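Local atomic coordinates of 2-(acetamidomethylene)succinate hydrolase (Mesorhizobium loti, PDB entry 3KXP), a protein that catalyses the last step of vitamin B6 degradation, hydrolysing (E)-2-(acetamidomethylene)succinate to succinic semialdehyde, acetate, ammonia and carbon dioxide. Residues A[75-80]-A[234-239]; A[100-105]-A[141-146]; A[56-61]-A[109-114]. One frame throughout, in Å; residues are numbered along the deposited sequence.

Interaction 1: A[75-80]-A[234-239]; sequences HGITSN and AAMAQT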
loop_
_atom_site.group_PDB
_atom_site.type_symbol
_atom_site.label_atom_id
_atom_site.label_comp_id
_atom_site.label_asym_id
_atom_site.label_seq_id
_atom_site.Cartn_x
_atom_site.Cartn_y
_atom_site.Cartn_z
ATOM N N HIS A 75 13.487 2.003 -16.195
ATOM C CA HIS A 75 13.506 0.632 -16.719
ATOM C C HIS A 75 14.495 -0.338 -16.049
ATOM O O HIS A 75 15.323 0.058 -15.228
ATOM C CB HIS A 75 13.825 0.701 -18.215
ATOM C CG HIS A 75 15.192 1.242 -18.499
ATOM N ND1 HIS A 75 16.336 0.495 -18.319
ATOM C CD2 HIS A 75 15.607 2.487 -18.833
ATOM C CE1 HIS A 75 17.397 1.257 -18.522
ATOM N NE2 HIS A 75 16.981 2.471 -18.833
ATOM N N GLY A 76 14.412 -1.613 -16.427
ATOM C CA GLY A 76 15.318 -2.617 -15.886
ATOM C C GLY A 76 16.589 -2.714 -16.723
ATOM O O GLY A 76 16.701 -2.035 -17.751
ATOM N N ILE A 77 17.541 -3.552 -16.311
ATOM C CA ILE A 77 18.800 -3.698 -17.046
ATOM C C ILE A 77 18.603 -4.147 -18.510
ATOM O O ILE A 77 17.749 -4.985 -18.812
ATOM C CB ILE A 77 19.740 -4.674 -16.320
ATOM C CG1 ILE A 77 21.177 -4.483 -16.808
ATOM C CG2 ILE A 77 19.300 -6.105 -16.568
ATOM C CD1 ILE A 77 22.206 -5.177 -15.921
ATOM N N THR A 78 19.400 -3.557 -19.397
ATOM C CA THR A 78 19.387 -3.792 -20.858
ATOM C C THR A 78 18.157 -3.236 -21.564
ATOM O O THR A 78 18.115 -3.181 -22.788
ATOM C CB THR A 78 19.513 -5.295 -21.262
ATOM O OG1 THR A 78 18.259 -5.961 -21.077
ATOM C CG2 THR A 78 20.586 -5.986 -20.451
ATOM N N SER A 79 17.163 -2.808 -20.793
ATOM C CA SER A 79 15.930 -2.259 -21.357
ATOM C C SER A 79 16.099 -0.754 -21.636
ATOM O O SER A 79 17.220 -0.244 -21.651
ATOM C CB SER A 79 14.784 -2.508 -20.365
ATOM O OG SER A 79 13.519 -2.206 -20.916
ATOM N N ASN A 80 14.992 -0.049 -21.858
ATOM C CA ASN A 80 15.025 1.390 -22.122
ATOM C C ASN A 80 13.649 2.039 -21.880
ATOM O O ASN A 80 12.630 1.356 -21.805
ATOM C CB ASN A 80 15.510 1.657 -23.560
ATOM C CG ASN A 80 14.423 1.457 -24.596
ATOM O OD1 ASN A 80 13.677 2.381 -24.902
ATOM N ND2 ASN A 80 14.319 0.246 -25.130
ATOM N N ALA A 234 29.670 -3.216 -21.990
ATOM C CA ALA A 234 30.500 -3.011 -20.807
ATOM C C ALA A 234 29.640 -2.443 -19.682
ATOM O O ALA A 234 29.800 -2.825 -18.523
ATOM C CB ALA A 234 31.652 -2.060 -21.117
ATOM N N ALA A 235 28.736 -1.528 -20.030
ATOM C CA ALA A 235 27.843 -0.909 -19.047
ATOM C C ALA A 235 26.963 -1.981 -18.387
ATOM O O ALA A 235 26.746 -1.963 -17.169
ATOM C CB ALA A 235 26.960 0.165 -19.724
HETATM N N MSE A 236 26.465 -2.913 -19.199
HETATM C CA MSE A 236 25.626 -4.001 -18.701
HETATM C C MSE A 236 26.379 -4.901 -17.722
HETATM O O MSE A 236 25.884 -5.196 -16.634
HETATM C CB MSE A 236 25.110 -4.859 -19.862
HETATM C CG MSE A 236 24.270 -4.104 -20.863
HETATM SE SE MSE A 236 22.922 -3.022 -19.987
HETATM C CE MSE A 236 23.860 -1.319 -19.932
ATOM N N ALA A 237 27.570 -5.337 -18.124
ATOM C CA ALA A 237 28.388 -6.213 -17.294
ATOM C C ALA A 237 28.661 -5.568 -15.947
ATOM O O ALA A 237 28.578 -6.220 -14.912
ATOM C CB ALA A 237 29.709 -6.538 -18.001
ATOM N N GLN A 238 28.979 -4.280 -15.959
ATOM C CA GLN A 238 29.255 -3.577 -14.715
ATOM C C GLN A 238 27.986 -3.373 -13.900
ATOM O O GLN A 238 28.013 -3.477 -12.674
ATOM C CB GLN A 238 29.913 -2.228 -15.002
ATOM C CG GLN A 238 31.274 -2.358 -15.658
ATOM C CD GLN A 238 31.898 -1.018 -15.956
ATOM O OE1 GLN A 238 32.242 -0.260 -15.044
ATOM N NE2 GLN A 238 32.042 -0.709 -17.240
ATOM N N THR A 239 26.880 -3.081 -14.580
ATOM C CA THR A 239 25.607 -2.880 -13.898
ATOM C C THR A 239 25.146 -4.176 -13.230
ATOM O O THR A 239 24.724 -4.165 -12.073
ATOM C CB THR A 239 24.530 -2.422 -14.871
ATOM O OG1 THR A 239 24.902 -1.152 -15.413
ATOM C CG2 THR A 239 23.201 -2.293 -14.167
#
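Ile77 reaches from its loop to helix 233-242 and slides past the side chains of Met236 and Thr239, which run the opposite way. Its CG1 lies anti to the backbone N (chi1 -162°), and the extended chain carries CD1 out to the helix. There Ile77 CD1 meets Thr239 CG2 at 3.5 Å and lies 3.7 Å from Met236 O. Further back, Ile77 CG1 rests 3.9 Å from the selenium, SE, of Met236, a selenomethionine. Met236 is bent at chi2 and chi3. The bend brings Met236 SE against the turn, 3.6 Å from Thr78 N. Thr78 lies across this chain at a slant, with its methyl CG2 3.8 Å from Met236 SE. Thr239 likewise offers its methyl to Ile77, while its OG1 donates to Ala235 O at 2.7 Å and also bonds Tyr120 OH. The loop 75-80 holds a type II turn from Gly76 to Ser79. It follows strand 70-74, where alpha/beta hydrolases commonly place part of the oxyanion hole, and Ile77 belongs to the chloride site seen here. The contact is mainly apolar packing, with a backbone N and a carbonyl O among the touching atoms. It therefore relies on shape fit, and Thr239 can turn its methyl to Ile77 because its hydroxyl is already bonded to Ala235 O and Tyr120 OH.

Interaction 2: A[100-105]-A[141-146]; sequences VDQRGH and HSLGAR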
loop_
_atom_site.group_PDB
_atom_site.type_symbol
_atom_site.label_atom_id
_atom_site.label_comp_id
_atom_site.label_asym_id
_atom_site.label_seq_id
_atom_site.Cartn_x
_atom_site.Cartn_y
_atom_site.Cartn_z
ATOM N N VAL A 100 12.938 7.654 -18.211
ATOM C CA VAL A 100 14.352 7.964 -18.382
ATOM C C VAL A 100 15.223 6.815 -18.856
ATOM O O VAL A 100 15.207 5.726 -18.276
ATOM C CB VAL A 100 14.977 8.463 -17.048
ATOM C CG1 VAL A 100 16.419 8.857 -17.258
ATOM C CG2 VAL A 100 14.165 9.619 -16.487
ATOM N N ASP A 101 15.986 7.056 -19.916
ATOM C CA ASP A 101 16.920 6.049 -20.389
ATOM C C ASP A 101 18.042 6.240 -19.388
ATOM O O ASP A 101 18.609 7.326 -19.293
ATOM C CB ASP A 101 17.408 6.372 -21.803
ATOM C CG ASP A 101 16.439 5.909 -22.867
ATOM O OD1 ASP A 101 16.645 6.241 -24.055
ATOM O OD2 ASP A 101 15.472 5.197 -22.511
ATOM N N GLN A 102 18.357 5.215 -18.613
ATOM C CA GLN A 102 19.407 5.398 -17.632
ATOM C C GLN A 102 20.796 5.205 -18.235
ATOM O O GLN A 102 20.938 4.642 -19.321
ATOM C CB GLN A 102 19.153 4.475 -16.447
ATOM C CG GLN A 102 17.803 4.773 -15.810
ATOM C CD GLN A 102 17.380 3.729 -14.813
ATOM O OE1 GLN A 102 17.633 3.855 -13.611
ATOM N NE2 GLN A 102 16.741 2.674 -15.307
ATOM N N ARG A 103 21.811 5.702 -17.535
ATOM C CA ARG A 103 23.178 5.602 -18.012
ATOM C C ARG A 103 23.511 4.205 -18.517
ATOM O O ARG A 103 23.149 3.199 -17.902
ATOM C CB ARG A 103 24.160 5.998 -16.911
ATOM C CG ARG A 103 24.209 5.042 -15.732
ATOM C CD ARG A 103 25.408 5.371 -14.872
ATOM N NE ARG A 103 25.384 6.774 -14.467
ATOM C CZ ARG A 103 26.463 7.487 -14.175
ATOM N NH1 ARG A 103 26.344 8.758 -13.815
ATOM N NH2 ARG A 103 27.661 6.936 -14.260
ATOM N N GLY A 104 24.206 4.160 -19.649
ATOM C CA GLY A 104 24.595 2.898 -20.249
ATOM C C GLY A 104 23.508 2.318 -21.137
ATOM O O GLY A 104 23.742 1.342 -21.852
ATOM N N HIS A 105 22.326 2.934 -21.118
ATOM C CA HIS A 105 21.194 2.433 -21.896
ATOM C C HIS A 105 20.624 3.427 -22.905
ATOM O O HIS A 105 20.979 4.604 -22.918
ATOM C CB HIS A 105 20.049 2.016 -20.962
ATOM C CG HIS A 105 20.444 1.044 -19.890
ATOM N ND1 HIS A 105 21.289 1.378 -18.851
ATOM C CD2 HIS A 105 20.064 -0.238 -19.668
ATOM C CE1 HIS A 105 21.408 0.347 -18.035
ATOM N NE2 HIS A 105 20.675 -0.646 -18.507
ATOM N N HIS A 141 11.429 -0.324 -12.304
ATOM C CA HIS A 141 11.358 -1.760 -12.504
ATOM C C HIS A 141 12.735 -2.375 -12.377
ATOM O O HIS A 141 13.646 -2.013 -13.119
ATOM C CB HIS A 141 10.806 -2.097 -13.883
ATOM C CG HIS A 141 10.757 -3.569 -14.154
ATOM N ND1 HIS A 141 10.921 -4.103 -15.414
ATOM C CD2 HIS A 141 10.574 -4.620 -13.319
ATOM C CE1 HIS A 141 10.846 -5.420 -15.343
ATOM N NE2 HIS A 141 10.636 -5.760 -14.083
ATOM N N SER A 142 12.883 -3.303 -11.434
ATOM C CA SER A 142 14.151 -3.996 -11.212
ATOM C C SER A 142 15.305 -3.004 -10.976
ATOM O O SER A 142 15.341 -2.345 -9.935
ATOM C CB SER A 142 14.436 -4.907 -12.412
ATOM O OG SER A 142 15.232 -6.017 -12.035
ATOM N N LEU A 143 16.251 -2.911 -11.920
ATOM C CA LEU A 143 17.366 -1.960 -11.806
ATOM C C LEU A 143 16.797 -0.593 -11.432
ATOM O O LEU A 143 17.310 0.080 -10.537
ATOM C CB LEU A 143 18.120 -1.825 -13.139
ATOM C CG LEU A 143 19.040 -0.595 -13.308
ATOM C CD1 LEU A 143 20.179 -0.635 -12.309
ATOM C CD2 LEU A 143 19.610 -0.567 -14.705
ATOM N N GLY A 144 15.743 -0.185 -12.136
ATOM C CA GLY A 144 15.109 1.091 -11.848
ATOM C C GLY A 144 14.578 1.142 -10.421
ATOM O O GLY A 144 14.740 2.150 -9.732
ATOM N N ALA A 145 13.941 0.057 -9.975
ATOM C CA ALA A 145 13.393 -0.004 -8.619
ATOM C C ALA A 145 14.515 0.128 -7.590
ATOM O O ALA A 145 14.411 0.901 -6.641
ATOM C CB ALA A 145 12.631 -1.321 -8.405
ATOM N N ARG A 146 15.584 -0.633 -7.777
ATOM C CA ARG A 146 16.719 -0.566 -6.868
ATOM C C ARG A 146 17.260 0.870 -6.838
ATOM O O ARG A 146 17.552 1.412 -5.778
ATOM C CB ARG A 146 17.805 -1.544 -7.321
ATOM C CG ARG A 146 19.077 -1.471 -6.504
ATOM C CD ARG A 146 20.050 -0.473 -7.107
ATOM N NE ARG A 146 21.338 -1.121 -7.254
ATOM C CZ ARG A 146 22.188 -0.906 -8.248
ATOM N NH1 ARG A 146 21.900 -0.042 -9.212
ATOM N NH2 ARG A 146 23.322 -1.588 -8.282
#
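Leu143 and His105, with Gln102 and Gly144 beside them, form a buried van der Waals contact between the loop after strand 96-100 and the first turn of helix 143-154. The two side chains come from opposite directions. Leu143 CG stands anti to the backbone N (chi1 163°), and this sends CD2 away from the helix to the His105 ring. Leu143 CD2 approaches the ring obliquely and is 3.9 Å from both His105 CE1 and His105 NE2. The ring is anchored on its other nitrogen. His105 ND1 donates to Arg103 O at 2.8 Å, with the acceptor close to the ring plane, and makes a weaker bond to Gln102 O. The type II turn from Gln102 to His105 thus fixes how the imidazole is set. At the backbone angles of Gly104 a beta carbon would press on the preceding carbonyl O.

Gln102 extends its chain toward the helix. The amide atoms Gln102 OE1 and Gln102 NE2 both come to 4.1 Å from Gly144 CA. This is packing only, since OE1 takes its hydrogen bond from Asn147 ND2. A beta carbon on Gly144 would be crowded by His141 N. The lack of a side chain fits the GxSxG pattern, in which Gly144 probably forms part of the nucleophile elbow, the sharp strand-to-helix turn of alpha/beta hydrolases. Ser142, the inferred nucleophile, has the strained backbone expected of it (phi 55°, psi -111°). Ser142 and Leu143 are also assigned to the chloride site.

Tyr120 of helix 117-131 packs on Gln102 and His105, and Phe74 of strand 70-74 also touches Gln102. From helix 233-242, Met236 touches His105 and Thr239 touches Leu143.

Interaction 3: A[56-61]-A[109-114]; sequences GRITLN and DKPETG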
loop_
_atom_site.group_PDB
_atom_site.type_symbol
_atom_site.label_atom_id
_atom_site.label_comp_id
_atom_site.label_asym_id
_atom_site.label_seq_id
_atom_site.Cartn_x
_atom_site.Cartn_y
_atom_site.Cartn_z
ATOM N N GLY A 56 24.318 17.888 -15.909
ATOM C CA GLY A 56 25.632 18.174 -15.368
ATOM C C GLY A 56 26.556 16.979 -15.332
ATOM O O GLY A 56 27.432 16.831 -16.180
ATOM N N ARG A 57 26.360 16.120 -14.339
ATOM C CA ARG A 57 27.189 14.936 -14.174
ATOM C C ARG A 57 27.130 14.026 -15.394
ATOM O O ARG A 57 28.023 13.210 -15.606
ATOM C CB ARG A 57 26.760 14.176 -12.908
ATOM C CG ARG A 57 25.246 14.066 -12.728
ATOM C CD ARG A 57 24.844 13.421 -11.391
ATOM N NE ARG A 57 25.124 11.986 -11.346
ATOM C CZ ARG A 57 26.175 11.445 -10.744
ATOM N NH1 ARG A 57 27.056 12.215 -10.125
ATOM N NH2 ARG A 57 26.351 10.131 -10.769
ATOM N N ILE A 58 26.087 14.183 -16.207
ATOM C CA ILE A 58 25.917 13.357 -17.399
ATOM C C ILE A 58 24.701 13.844 -18.180
ATOM O O ILE A 58 23.959 14.701 -17.706
ATOM C CB ILE A 58 25.715 11.858 -17.008
ATOM C CG1 ILE A 58 25.629 10.984 -18.259
ATOM C CG2 ILE A 58 24.442 11.693 -16.181
ATOM C CD1 ILE A 58 25.552 9.497 -17.968
ATOM N N THR A 59 24.509 13.309 -19.382
ATOM C CA THR A 59 23.366 13.676 -20.205
ATOM C C THR A 59 22.498 12.434 -20.379
ATOM O O THR A 59 22.999 11.352 -20.715
ATOM C CB THR A 59 23.815 14.202 -21.594
ATOM O OG1 THR A 59 24.606 15.388 -21.419
ATOM C CG2 THR A 59 22.599 14.528 -22.475
ATOM N N LEU A 60 21.195 12.590 -20.148
ATOM C CA LEU A 60 20.265 11.472 -20.256
ATOM C C LEU A 60 19.158 11.735 -21.254
ATOM O O LEU A 60 18.737 12.873 -21.426
ATOM C CB LEU A 60 19.633 11.186 -18.891
ATOM C CG LEU A 60 20.582 10.831 -17.748
ATOM C CD1 LEU A 60 19.803 10.717 -16.442
ATOM C CD2 LEU A 60 21.295 9.531 -18.067
ATOM N N ASN A 61 18.685 10.680 -21.911
ATOM C CA ASN A 61 17.586 10.804 -22.863
ATOM C C ASN A 61 16.287 10.524 -22.104
ATOM O O ASN A 61 16.238 9.615 -21.273
ATOM C CB ASN A 61 17.737 9.792 -24.001
ATOM C CG ASN A 61 16.638 9.922 -25.039
ATOM O OD1 ASN A 61 16.467 10.981 -25.633
ATOM N ND2 ASN A 61 15.882 8.843 -25.258
ATOM N N ASP A 109 24.041 8.875 -22.260
ATOM C CA ASP A 109 25.492 8.752 -22.229
ATOM C C ASP A 109 25.880 7.385 -21.693
ATOM O O ASP A 109 25.139 6.776 -20.923
ATOM C CB ASP A 109 26.110 9.845 -21.348
ATOM C CG ASP A 109 26.151 11.194 -22.037
ATOM O OD1 ASP A 109 25.789 11.262 -23.234
ATOM O OD2 ASP A 109 26.556 12.181 -21.384
ATOM N N LYS A 110 27.049 6.911 -22.102
ATOM C CA LYS A 110 27.530 5.611 -21.671
ATOM C C LYS A 110 28.973 5.688 -21.179
ATOM O O LYS A 110 29.902 5.247 -21.855
ATOM C CB LYS A 110 27.394 4.625 -22.826
ATOM C CG LYS A 110 25.971 4.575 -23.357
ATOM C CD LYS A 110 25.805 3.585 -24.475
ATOM C CE LYS A 110 24.346 3.494 -24.870
ATOM N NZ LYS A 110 23.807 4.829 -25.216
ATOM N N PRO A 111 29.173 6.260 -19.984
ATOM C CA PRO A 111 30.511 6.394 -19.408
ATOM C C PRO A 111 31.262 5.074 -19.342
ATOM O O PRO A 111 30.664 4.002 -19.391
ATOM C CB PRO A 111 30.237 6.992 -18.027
ATOM C CG PRO A 111 28.826 6.553 -17.728
ATOM C CD PRO A 111 28.153 6.768 -19.053
ATOM N N GLU A 112 32.582 5.175 -19.238
ATOM C CA GLU A 112 33.462 4.019 -19.178
ATOM C C GLU A 112 33.219 3.225 -17.895
ATOM O O GLU A 112 33.424 2.008 -17.865
ATOM C CB GLU A 112 34.921 4.502 -19.249
ATOM C CG GLU A 112 35.978 3.422 -19.433
ATOM C CD GLU A 112 37.383 4.008 -19.626
ATOM O OE1 GLU A 112 37.882 4.705 -18.707
ATOM O OE2 GLU A 112 37.987 3.773 -20.702
ATOM N N THR A 113 32.786 3.908 -16.838
ATOM C CA THR A 113 32.520 3.238 -15.569
ATOM C C THR A 113 31.501 4.007 -14.721
ATOM O O THR A 113 30.910 4.984 -15.180
ATOM C CB THR A 113 33.830 3.052 -14.753
ATOM O OG1 THR A 113 33.663 1.981 -13.813
ATOM C CG2 THR A 113 34.189 4.339 -13.998
ATOM N N GLY A 114 31.299 3.557 -13.485
ATOM C CA GLY A 114 30.350 4.210 -12.600
ATOM C C GLY A 114 28.943 3.657 -12.768
ATOM O O GLY A 114 28.011 4.389 -13.102
#
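Asp109 N donates to Thr59 O at 3.1 Å in a nearly straight bond (168°), almost in line with the carbonyl. The return bond uses the side chain: Thr59 N donates to Asp109 OD2, also at 3.1 Å, but comes from well above the carboxylate plane and is more bent (144°). Asp109 thus holds both polar backbone atoms of one residue. Its other oxygen, OD1, forms a salt bridge with Arg52 of strand 49-54. Thr59 opens strand 59-65, which runs antiparallel to strands 49-54 and 96-100 in the central sheet of the alpha/beta hydrolase fold. Segment 109-114 is part of the loop leading from strand 96-100 to helix 117-131, so this loop is clasped to the start of the strand. With an alanine at Asp109, Thr59 N is likely to lose its acceptor and Arg52 the charge of its salt bridge. Beside the polar pair, Ile58 slides past Asp109 in the opposite direction, with Ile58 CG1 tight against Asp109 CB at 3.3 Å. Beyond it, Ile58 CD1 meets Pro111 CD at 3.9 Å, the two side chains crossing at about a right angle. Arg103 also packs on both Ile58 and Pro111.

Overall arrangement
From the N terminus, interaction 3 starts first, at 56-61, and closes its loop at 109-114. Before it closes, the chain opens interaction 1 at 75-80 and interaction 2 at 100-105. Interaction 2 closes at 141-146 and interaction 1 much later, at 234-239. Interaction 2 therefore lies wholly within the span of interaction 1, while interaction 3 crosses both. Interactions 1 and 2 join the loops after strands 70-74 and 96-100 to helices 233-242 and 143-154 near the active site. Interaction 3 ties the outer part of the sheet to the loop before helix 117-131. Gln238 bonds to Thr113 and Glu112, linking interactions 1 and 3.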